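Local coordinates for protein glycosyl hydrolase, family 38 (Enterococcus faecalis, PDB 5KBP) that probably hydrolyses alpha-mannosidic linkages as a metal-dependent alpha-mannosidase of glycoside hydrolase family 38, and probably binds carbohydrate, at residues S99-V104 with W831-R836; T686-S691 with E787-T792; T729-G734 with Q794-A799. One frame throughout, in Å; residues are numbered along the deposited sequence.

Contact 1 of 3, residues S99-V104 with W831-R836; sequences SSESNV and WTAVKR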
loop_
_atom_site.group_PDB
_atom_site.type_symbol
_atom_site.label_atom_id
_atom_site.label_comp_id
_atom_site.label_asym_id
_atom_site.label_seq_id
_atom_site.Cartn_x
_atom_site.Cartn_y
_atom_site.Cartn_z
ATOM N N SER A 99 -12.142 -11.761 -13.141
ATOM C CA SER A 99 -12.303 -13.141 -13.574
ATOM C C SER A 99 -13.720 -13.639 -13.305
ATOM O O SER A 99 -14.496 -13.031 -12.562
ATOM C CB SER A 99 -11.290 -14.048 -12.874
ATOM O OG SER A 99 -11.530 -14.103 -11.478
ATOM N N SER A 100 -14.048 -14.769 -13.934
ATOM C CA SER A 100 -15.361 -15.378 -13.746
ATOM C C SER A 100 -15.593 -15.738 -12.285
ATOM O O SER A 100 -16.662 -15.461 -11.727
ATOM C CB SER A 100 -15.490 -16.618 -14.633
ATOM O OG SER A 100 -15.376 -16.281 -16.004
ATOM N N GLU A 101 -14.598 -16.355 -11.647
ATOM C CA GLU A 101 -14.736 -16.726 -10.244
ATOM C C GLU A 101 -14.807 -15.498 -9.346
ATOM O O GLU A 101 -15.548 -15.494 -8.358
ATOM C CB GLU A 101 -13.581 -17.633 -9.822
ATOM C CG GLU A 101 -13.727 -19.066 -10.296
ATOM C CD GLU A 101 -14.918 -19.762 -9.666
ATOM O OE1 GLU A 101 -15.193 -19.513 -8.473
ATOM O OE2 GLU A 101 -15.582 -20.554 -10.366
ATOM N N SER A 102 -14.046 -14.449 -9.670
ATOM C CA SER A 102 -14.070 -13.238 -8.852
ATOM C C SER A 102 -15.469 -12.636 -8.792
ATOM O O SER A 102 -15.871 -12.084 -7.760
ATOM C CB SER A 102 -13.073 -12.216 -9.390
ATOM O OG SER A 102 -11.743 -12.671 -9.223
ATOM N N ASN A 103 -16.225 -12.734 -9.887
ATOM C CA ASN A 103 -17.618 -12.301 -9.861
ATOM C C ASN A 103 -18.439 -13.156 -8.907
ATOM O O ASN A 103 -19.329 -12.646 -8.216
ATOM C CB ASN A 103 -18.208 -12.351 -11.269
ATOM C CG ASN A 103 -17.712 -11.219 -12.145
ATOM O OD1 ASN A 103 -18.105 -10.066 -11.963
ATOM N ND2 ASN A 103 -16.856 -11.540 -13.108
ATOM N N VAL A 104 -18.157 -14.458 -8.855
ATOM C CA VAL A 104 -18.890 -15.349 -7.961
ATOM C C VAL A 104 -18.460 -15.136 -6.514
ATOM O O VAL A 104 -19.297 -15.109 -5.604
ATOM C CB VAL A 104 -18.705 -16.812 -8.407
ATOM C CG1 VAL A 104 -19.079 -17.770 -7.288
ATOM C CG2 VAL A 104 -19.539 -17.095 -9.653
ATOM N N TRP A 831 -13.024 -25.331 -16.734
ATOM C CA TRP A 831 -12.999 -25.637 -15.309
ATOM C C TRP A 831 -12.353 -24.471 -14.574
ATOM O O TRP A 831 -11.214 -24.100 -14.877
ATOM C CB TRP A 831 -12.248 -26.941 -15.048
ATOM C CG TRP A 831 -12.808 -28.091 -15.826
ATOM C CD1 TRP A 831 -12.387 -28.543 -17.042
ATOM C CD2 TRP A 831 -13.909 -28.926 -15.447
ATOM N NE1 TRP A 831 -13.152 -29.612 -17.441
ATOM C CE2 TRP A 831 -14.094 -29.867 -16.479
ATOM C CE3 TRP A 831 -14.753 -28.973 -14.334
ATOM C CZ2 TRP A 831 -15.087 -30.842 -16.431
ATOM C CZ3 TRP A 831 -15.740 -29.942 -14.288
ATOM C CH2 TRP A 831 -15.897 -30.863 -15.329
ATOM N N THR A 832 -13.076 -23.902 -13.607
ATOM C CA THR A 832 -12.688 -22.638 -13.000
ATOM C C THR A 832 -12.433 -22.691 -11.501
ATOM O O THR A 832 -11.768 -21.787 -10.984
ATOM C CB THR A 832 -13.759 -21.565 -13.264
ATOM O OG1 THR A 832 -15.008 -21.988 -12.706
ATOM C CG2 THR A 832 -13.926 -21.334 -14.757
ATOM N N ALA A 833 -12.933 -23.698 -10.786
ATOM C CA ALA A 833 -12.807 -23.693 -9.334
ATOM C C ALA A 833 -12.698 -25.108 -8.790
ATOM O O ALA A 833 -13.442 -26.002 -9.200
ATOM C CB ALA A 833 -13.996 -22.982 -8.677
ATOM N N VAL A 834 -11.756 -25.296 -7.867
ATOM C CA VAL A 834 -11.685 -26.467 -6.999
ATOM C C VAL A 834 -11.297 -25.953 -5.618
ATOM O O VAL A 834 -10.163 -25.501 -5.419
ATOM C CB VAL A 834 -10.679 -27.523 -7.484
ATOM C CG1 VAL A 834 -10.405 -28.539 -6.381
ATOM C CG2 VAL A 834 -11.205 -28.229 -8.719
ATOM N N LYS A 835 -12.231 -25.998 -4.676
ATOM C CA LYS A 835 -11.987 -25.502 -3.325
ATOM C C LYS A 835 -12.917 -26.253 -2.377
ATOM O O LYS A 835 -13.490 -27.283 -2.743
ATOM C CB LYS A 835 -12.170 -23.975 -3.272
ATOM C CG LYS A 835 -13.604 -23.503 -3.447
ATOM C CD LYS A 835 -13.696 -21.987 -3.394
ATOM C CE LYS A 835 -15.138 -21.524 -3.305
ATOM N NZ LYS A 835 -15.766 -21.934 -2.019
ATOM N N ARG A 836 -13.074 -25.742 -1.158
ATOM C CA ARG A 836 -13.899 -26.394 -0.156
ATOM C C ARG A 836 -14.792 -25.379 0.544
ATOM O O ARG A 836 -14.452 -24.199 0.660
ATOM C CB ARG A 836 -13.035 -27.148 0.869
ATOM C CG ARG A 836 -12.289 -28.326 0.262
ATOM C CD ARG A 836 -11.566 -29.161 1.302
ATOM N NE ARG A 836 -10.961 -30.338 0.686
ATOM C CZ ARG A 836 -11.561 -31.519 0.578
ATOM N NH1 ARG A 836 -12.786 -31.691 1.056
ATOM N NH2 ARG A 836 -10.931 -32.532 -0.003
#
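The first turn of helix 100-117 comes up against the outermost strand 829-836 at Glu101 and Thr832, whose CA atoms are 6.8 Å apart, and the approach is bridged almost wholly by the Glu101 side chain. With CG anti to the carbonyl carbon (chi1 -77°) and the chain bent at chi2, the glutamate brings its CG to 3.4 Å from Thr832 O and its carboxylate up to Thr832 OG1 and the Ala833 methyl. Thr832 OG1 donates a hydrogen bond of 2.8 Å to Glu101 OE2, arriving on the anti side and only 15° out of the carboxylate plane. The same oxygen rests against the methyl of the next residue, with Ala833 CB 3.4 Å from Glu101 OE2. Two successive strand residues can meet one carboxylate because Thr832 and Ala833 form a classic beta bulge opposite Arg846, which turns both side chains toward the helix. Glu101 OE2 has a second hydrogen-bond partner in Tyr693 OH, while OE1 makes salt bridges to Arg846 and Arg105; this buried carboxylate is therefore gripped at both oxygens, and the two arginines would be expected to stabilise its negative charge. Preceding the helix, Ser99 is the N-cap, its OG accepting from Ser102 N at 3.1 Å. Strand 829-836 forms an edge of the C-terminal beta-sandwich sheet and pairs with strand 843-849, which supplies Arg846. The contact joins the N-terminal domain to the C-terminal sandwich in the interior of the chain, with helix 304-332 alongside, touching Glu101 and Ser102 through Glu318 and Arg836 through Tyr329.

Contact 2 of 3, residues T686-S691 with E787-T792; sequences THEADS and EERFAT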
loop_
_atom_site.group_PDB
_atom_site.type_symbol
_atom_site.label_atom_id
_atom_site.label_comp_id
_atom_site.label_asym_id
_atom_site.label_seq_id
_atom_site.Cartn_x
_atom_site.Cartn_y
_atom_site.Cartn_z
ATOM N N THR A 686 -19.110 -12.534 -37.628
ATOM C CA THR A 686 -18.991 -12.520 -36.179
ATOM C C THR A 686 -17.618 -13.024 -35.762
ATOM O O THR A 686 -16.891 -13.642 -36.543
ATOM C CB THR A 686 -20.073 -13.384 -35.511
ATOM O OG1 THR A 686 -20.040 -14.705 -36.064
ATOM C CG2 THR A 686 -21.457 -12.779 -35.717
ATOM N N HIS A 687 -17.273 -12.742 -34.506
ATOM C CA HIS A 687 -16.091 -13.294 -33.862
ATOM C C HIS A 687 -16.474 -13.710 -32.448
ATOM O O HIS A 687 -17.560 -13.393 -31.957
ATOM C CB HIS A 687 -14.929 -12.290 -33.847
ATOM C CG HIS A 687 -15.163 -11.104 -32.964
ATOM N ND1 HIS A 687 -15.775 -9.953 -33.412
ATOM C CD2 HIS A 687 -14.862 -10.888 -31.662
ATOM C CE1 HIS A 687 -15.844 -9.080 -32.422
ATOM N NE2 HIS A 687 -15.297 -9.623 -31.349
ATOM N N GLU A 688 -15.571 -14.432 -31.789
ATOM C CA GLU A 688 -15.815 -14.928 -30.444
ATOM C C GLU A 688 -14.728 -14.440 -29.497
ATOM O O GLU A 688 -13.585 -14.205 -29.903
ATOM C CB GLU A 688 -15.883 -16.459 -30.420
ATOM C CG GLU A 688 -17.068 -17.032 -31.181
ATOM C CD GLU A 688 -17.160 -18.538 -31.064
ATOM O OE1 GLU A 688 -16.286 -19.137 -30.405
ATOM O OE2 GLU A 688 -18.107 -19.123 -31.630
ATOM N N ALA A 689 -15.100 -14.286 -28.228
ATOM C CA ALA A 689 -14.177 -13.808 -27.211
ATOM C C ALA A 689 -14.543 -14.426 -25.871
ATOM O O ALA A 689 -15.715 -14.697 -25.593
ATOM C CB ALA A 689 -14.191 -12.279 -27.108
ATOM N N ASP A 690 -13.524 -14.645 -25.045
ATOM C CA ASP A 690 -13.745 -15.184 -23.711
ATOM C C ASP A 690 -14.336 -14.110 -22.808
ATOM O O ASP A 690 -13.775 -13.019 -22.673
ATOM C CB ASP A 690 -12.436 -15.706 -23.125
ATOM C CG ASP A 690 -12.645 -16.502 -21.852
ATOM O OD1 ASP A 690 -13.645 -17.242 -21.772
ATOM O OD2 ASP A 690 -11.810 -16.388 -20.931
ATOM N N SER A 691 -15.475 -14.419 -22.191
ATOM C CA SER A 691 -16.106 -13.493 -21.259
ATOM C C SER A 691 -16.227 -14.133 -19.882
ATOM O O SER A 691 -15.302 -14.809 -19.423
ATOM C CB SER A 691 -17.479 -13.060 -21.775
ATOM O OG SER A 691 -18.003 -12.001 -20.993
ATOM N N GLU A 787 -15.414 -27.167 -34.577
ATOM C CA GLU A 787 -15.441 -27.916 -33.325
ATOM C C GLU A 787 -14.074 -27.968 -32.657
ATOM O O GLU A 787 -13.999 -28.139 -31.436
ATOM C CB GLU A 787 -15.960 -29.334 -33.569
ATOM N N GLU A 788 -12.993 -27.820 -33.429
ATOM C CA GLU A 788 -11.649 -27.814 -32.864
ATOM C C GLU A 788 -11.334 -26.534 -32.102
ATOM O O GLU A 788 -10.309 -26.485 -31.412
ATOM C CB GLU A 788 -10.608 -28.011 -33.968
ATOM C CG GLU A 788 -10.737 -29.313 -34.740
ATOM C CD GLU A 788 -9.647 -29.477 -35.783
ATOM O OE1 GLU A 788 -8.789 -28.576 -35.893
ATOM O OE2 GLU A 788 -9.647 -30.505 -36.493
ATOM N N ARG A 789 -12.179 -25.505 -32.208
ATOM C CA ARG A 789 -11.880 -24.235 -31.557
ATOM C C ARG A 789 -11.946 -24.348 -30.040
ATOM O O ARG A 789 -11.272 -23.590 -29.334
ATOM C CB ARG A 789 -12.841 -23.148 -32.049
ATOM C CG ARG A 789 -14.118 -23.007 -31.229
ATOM C CD ARG A 789 -15.006 -21.899 -31.773
ATOM N NE ARG A 789 -15.932 -22.384 -32.790
ATOM C CZ ARG A 789 -17.244 -22.491 -32.607
ATOM N NH1 ARG A 789 -17.780 -22.136 -31.448
ATOM N NH2 ARG A 789 -18.019 -22.944 -33.581
ATOM N N PHE A 790 -12.737 -25.290 -29.520
ATOM C CA PHE A 790 -12.910 -25.386 -28.075
ATOM C C PHE A 790 -11.683 -25.979 -27.395
ATOM O O PHE A 790 -11.393 -25.637 -26.244
ATOM C CB PHE A 790 -14.158 -26.205 -27.753
ATOM C CG PHE A 790 -15.412 -25.645 -28.357
ATOM C CD1 PHE A 790 -15.938 -24.447 -27.903
ATOM C CD2 PHE A 790 -16.056 -26.308 -29.387
ATOM C CE1 PHE A 790 -17.087 -23.923 -28.462
ATOM C CE2 PHE A 790 -17.206 -25.790 -29.949
ATOM C CZ PHE A 790 -17.721 -24.596 -29.487
ATOM N N ALA A 791 -10.955 -26.860 -28.084
ATOM C CA ALA A 791 -9.697 -27.356 -27.538
ATOM C C ALA A 791 -8.687 -26.225 -27.384
ATOM O O ALA A 791 -7.923 -26.191 -26.413
ATOM C CB ALA A 791 -9.135 -28.464 -28.429
ATOM N N THR A 792 -8.676 -25.285 -28.333
ATOM C CA THR A 792 -7.786 -24.134 -28.228
ATOM C C THR A 792 -8.186 -23.224 -27.077
ATOM O O THR A 792 -7.335 -22.523 -26.517
ATOM C CB THR A 792 -7.777 -23.352 -29.541
ATOM O OG1 THR A 792 -9.040 -22.695 -29.719
ATOM C CG2 THR A 792 -7.534 -24.291 -30.711
#
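Glu688 on strand 686-690 and Arg789 near the N-terminal end of helix 789-799 meet through a salt bridge in which Glu688 OE2 lies 3.0 Å from Arg789 NH1. The oxygen sits over one face of the guanidinium, well out of its plane, with no N-H aimed at it, and the attraction is one of charge alone. The two flat groups stand nearly perpendicular, their planes 83° apart. The other carboxylate oxygen reaches the aliphatic part of the arginine, Glu688 OE1 lying 3.3 Å from Arg789 CD. Glu688 gets there by an extended chain beyond CG, whereas Arg789 folds at chi3 (89°), which turns a face of the guanidinium toward the carboxylate. On the opposite face lies Phe790 CE2, 4.0 Å above the Arg789 guanidinium plane and offset toward its rim, while Arg789 CG lies over the centre of the Phe790 ring. The stronger polar partner of Glu688 is Tyr793, whose OH is hydrogen-bonded to OE1, so two helix residues about a turn apart hold the carboxylate. His722 of strand 718-722 touches both Glu688 and Arg789, and Arg789 NH2 has a weak, long ion-pair contact with a bound sulfate, probably from the crystallisation liquor. This is a partly exposed, charged contact by which a helix is laid against the large antiparallel sheet of the family 38 C-terminal domain.

Contact 3 of 3, residues T729-G734 with Q794-A799; sequences TIFNEG and QQAYSA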
loop_
_atom_site.group_PDB
_atom_site.type_symbol
_atom_site.label_atom_id
_atom_site.label_comp_id
_atom_site.label_asym_id
_atom_site.label_seq_id
_atom_site.Cartn_x
_atom_site.Cartn_y
_atom_site.Cartn_z
ATOM N N THR A 729 -6.935 -18.470 -32.884
ATOM C CA THR A 729 -7.202 -18.091 -31.504
ATOM C C THR A 729 -5.985 -17.371 -30.941
ATOM O O THR A 729 -4.854 -17.850 -31.087
ATOM C CB THR A 729 -7.536 -19.313 -30.639
ATOM O OG1 THR A 729 -8.718 -19.952 -31.136
ATOM C CG2 THR A 729 -7.769 -18.893 -29.193
ATOM N N ILE A 730 -6.218 -16.225 -30.308
ATOM C CA ILE A 730 -5.168 -15.426 -29.686
ATOM C C ILE A 730 -5.478 -15.333 -28.200
ATOM O O ILE A 730 -6.500 -14.753 -27.813
ATOM C CB ILE A 730 -5.070 -14.024 -30.308
ATOM C CG1 ILE A 730 -4.858 -14.117 -31.822
ATOM C CG2 ILE A 730 -3.952 -13.228 -29.656
ATOM C CD1 ILE A 730 -3.575 -14.804 -32.213
ATOM N N PHE A 731 -4.606 -15.899 -27.371
ATOM C CA PHE A 731 -4.769 -15.838 -25.928
ATOM C C PHE A 731 -3.740 -14.894 -25.320
ATOM O O PHE A 731 -2.737 -14.546 -25.949
ATOM C CB PHE A 731 -4.670 -17.232 -25.291
ATOM C CG PHE A 731 -3.416 -17.985 -25.637
ATOM C CD1 PHE A 731 -3.368 -18.801 -26.756
ATOM C CD2 PHE A 731 -2.297 -17.905 -24.824
ATOM C CE1 PHE A 731 -2.221 -19.506 -27.070
ATOM C CE2 PHE A 731 -1.146 -18.609 -25.132
ATOM C CZ PHE A 731 -1.109 -19.412 -26.256
ATOM N N ASN A 732 -4.005 -14.478 -24.082
ATOM C CA ASN A 732 -3.222 -13.427 -23.447
ATOM C C ASN A 732 -3.305 -13.579 -21.933
ATOM O O ASN A 732 -4.079 -14.383 -21.409
ATOM C CB ASN A 732 -3.717 -12.041 -23.872
ATOM C CG ASN A 732 -5.078 -11.705 -23.288
ATOM O OD1 ASN A 732 -5.173 -11.100 -22.220
ATOM N ND2 ASN A 732 -6.138 -12.103 -23.984
ATOM N N GLU A 733 -2.494 -12.781 -21.239
ATOM C CA GLU A 733 -2.504 -12.697 -19.778
ATOM C C GLU A 733 -2.592 -11.223 -19.398
ATOM O O GLU A 733 -1.574 -10.525 -19.360
ATOM C CB GLU A 733 -1.265 -13.348 -19.170
ATOM C CG GLU A 733 -1.110 -14.825 -19.475
ATOM C CD GLU A 733 0.082 -15.434 -18.769
ATOM O OE1 GLU A 733 0.630 -14.777 -17.859
ATOM O OE2 GLU A 733 0.474 -16.565 -19.122
ATOM N N GLY A 734 -3.802 -10.749 -19.116
ATOM C CA GLY A 734 -3.990 -9.378 -18.690
ATOM C C GLY A 734 -4.061 -8.357 -19.802
ATOM O O GLY A 734 -4.066 -7.155 -19.516
ATOM N N GLN A 794 -9.508 -24.359 -24.152
ATOM C CA GLN A 794 -9.061 -25.034 -22.938
ATOM C C GLN A 794 -7.562 -24.849 -22.729
ATOM O O GLN A 794 -7.113 -24.539 -21.619
ATOM C CB GLN A 794 -9.419 -26.520 -23.004
ATOM C CG GLN A 794 -10.912 -26.808 -22.945
ATOM C CD GLN A 794 -11.221 -28.294 -22.979
ATOM O OE1 GLN A 794 -10.722 -29.025 -23.834
ATOM N NE2 GLN A 794 -12.042 -28.747 -22.039
ATOM N N GLN A 795 -6.773 -25.039 -23.788
ATOM C CA GLN A 795 -5.333 -24.824 -23.682
ATOM C C GLN A 795 -5.003 -23.354 -23.453
ATOM O O GLN A 795 -3.960 -23.039 -22.869
ATOM C CB GLN A 795 -4.630 -25.341 -24.938
ATOM C CG GLN A 795 -4.707 -26.850 -25.118
ATOM N N ALA A 796 -5.872 -22.445 -23.902
ATOM C CA ALA A 796 -5.687 -21.034 -23.583
ATOM C C ALA A 796 -5.891 -20.781 -22.095
ATOM O O ALA A 796 -5.143 -20.012 -21.481
ATOM C CB ALA A 796 -6.642 -20.176 -24.413
ATOM N N TYR A 797 -6.903 -21.420 -21.498
ATOM C CA TYR A 797 -7.043 -21.387 -20.047
ATOM C C TYR A 797 -5.852 -22.051 -19.372
ATOM O O TYR A 797 -5.376 -21.587 -18.329
ATOM C CB TYR A 797 -8.337 -22.084 -19.622
ATOM C CG TYR A 797 -9.607 -21.431 -20.111
ATOM C CD1 TYR A 797 -9.751 -20.051 -20.113
ATOM C CD2 TYR A 797 -10.669 -22.200 -20.566
ATOM C CE1 TYR A 797 -10.919 -19.456 -20.558
ATOM C CE2 TYR A 797 -11.838 -21.617 -21.013
ATOM C CZ TYR A 797 -11.959 -20.244 -21.007
ATOM O OH TYR A 797 -13.121 -19.659 -21.452
ATOM N N SER A 798 -5.357 -23.145 -19.958
ATOM C CA SER A 798 -4.284 -23.909 -19.334
ATOM C C SER A 798 -2.960 -23.155 -19.356
ATOM O O SER A 798 -2.105 -23.387 -18.494
ATOM C CB SER A 798 -4.137 -25.260 -20.034
ATOM O OG SER A 798 -3.170 -26.065 -19.388
ATOM N N ALA A 799 -2.771 -22.256 -20.326
ATOM C CA ALA A 799 -1.514 -21.520 -20.413
ATOM C C ALA A 799 -1.354 -20.528 -19.267
ATOM O O ALA A 799 -0.224 -20.189 -18.895
ATOM C CB ALA A 799 -1.420 -20.800 -21.759
#
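A chi1 of 54° sets Phe731 CG between its backbone N and carbonyl carbon, and from there the ring reaches Ala799 of helix 789-799. The result is a small apolar helix-on-sheet contact on the large antiparallel sheet of the family 38 C-terminal domain, with the nearest CA atoms, those of Phe731 and Ala796, 5.8 Å apart. Two alanines three positions apart, and therefore on much the same side of the helix, receive the phenylalanine at different points. The root of the side chain meets the first, Phe731 CB lying 3.7 Å from Ala796 CB, and Phe731 CG is 4.1 Å from that same methyl. Farther out, Phe731 CE2 comes within 4.0 Å of Ala799 CB. Both methyls reach the ring obliquely. Because the two helical residues carry only methyl groups, the helix backbone can come close to the strand at this point.

The neighbouring side chains of the strand alternate as expected: Ile730 and Asn732 point away from the helix, Ile730 packing onto Ile746 and Val748 of strand 745-753 on the far side of the sheet. On the helix side, Phe718 of the adjacent strand 718-722 touches both Phe731 and Ala796, and its ring also meets that of Tyr797, so the apolar patch continues across the sheet. Polar links flank it. Gln800 NE2, just past Ala799, is hydrogen-bonded to the backbone O of Asn732, and Thr729 OG1 is bound to Asn720 ND2. At the margin of the patch Glu733, extended beyond CG, merely brings two oxygens near each other with no bond between them, its OE2 lying 3.7 Å from Ala799 O.

Contacts 2 and 3 lie on the same nine-stranded antiparallel sheet, on strands 686-690 and 727-732, and share helix 789-799, its start in contact 2 and its later turns in contact 3. Their centres are 11 Å apart, and two probable hydrogen bonds join them, Asp690 OD1 to Tyr797 OH and Thr729 OG1 to Thr792 OG1. Along the chain their segments alternate, and both are nested within the long loop closed by contact 1. The centres of contacts 1 and 2 are about 20 Å apart, yet Ser100 packs on Ser691. Contact 1 joins the N-terminal domain to the C-terminal sandwich, and contacts 2 and 3 place helix 789-799 against the sheet, so these parts converge here.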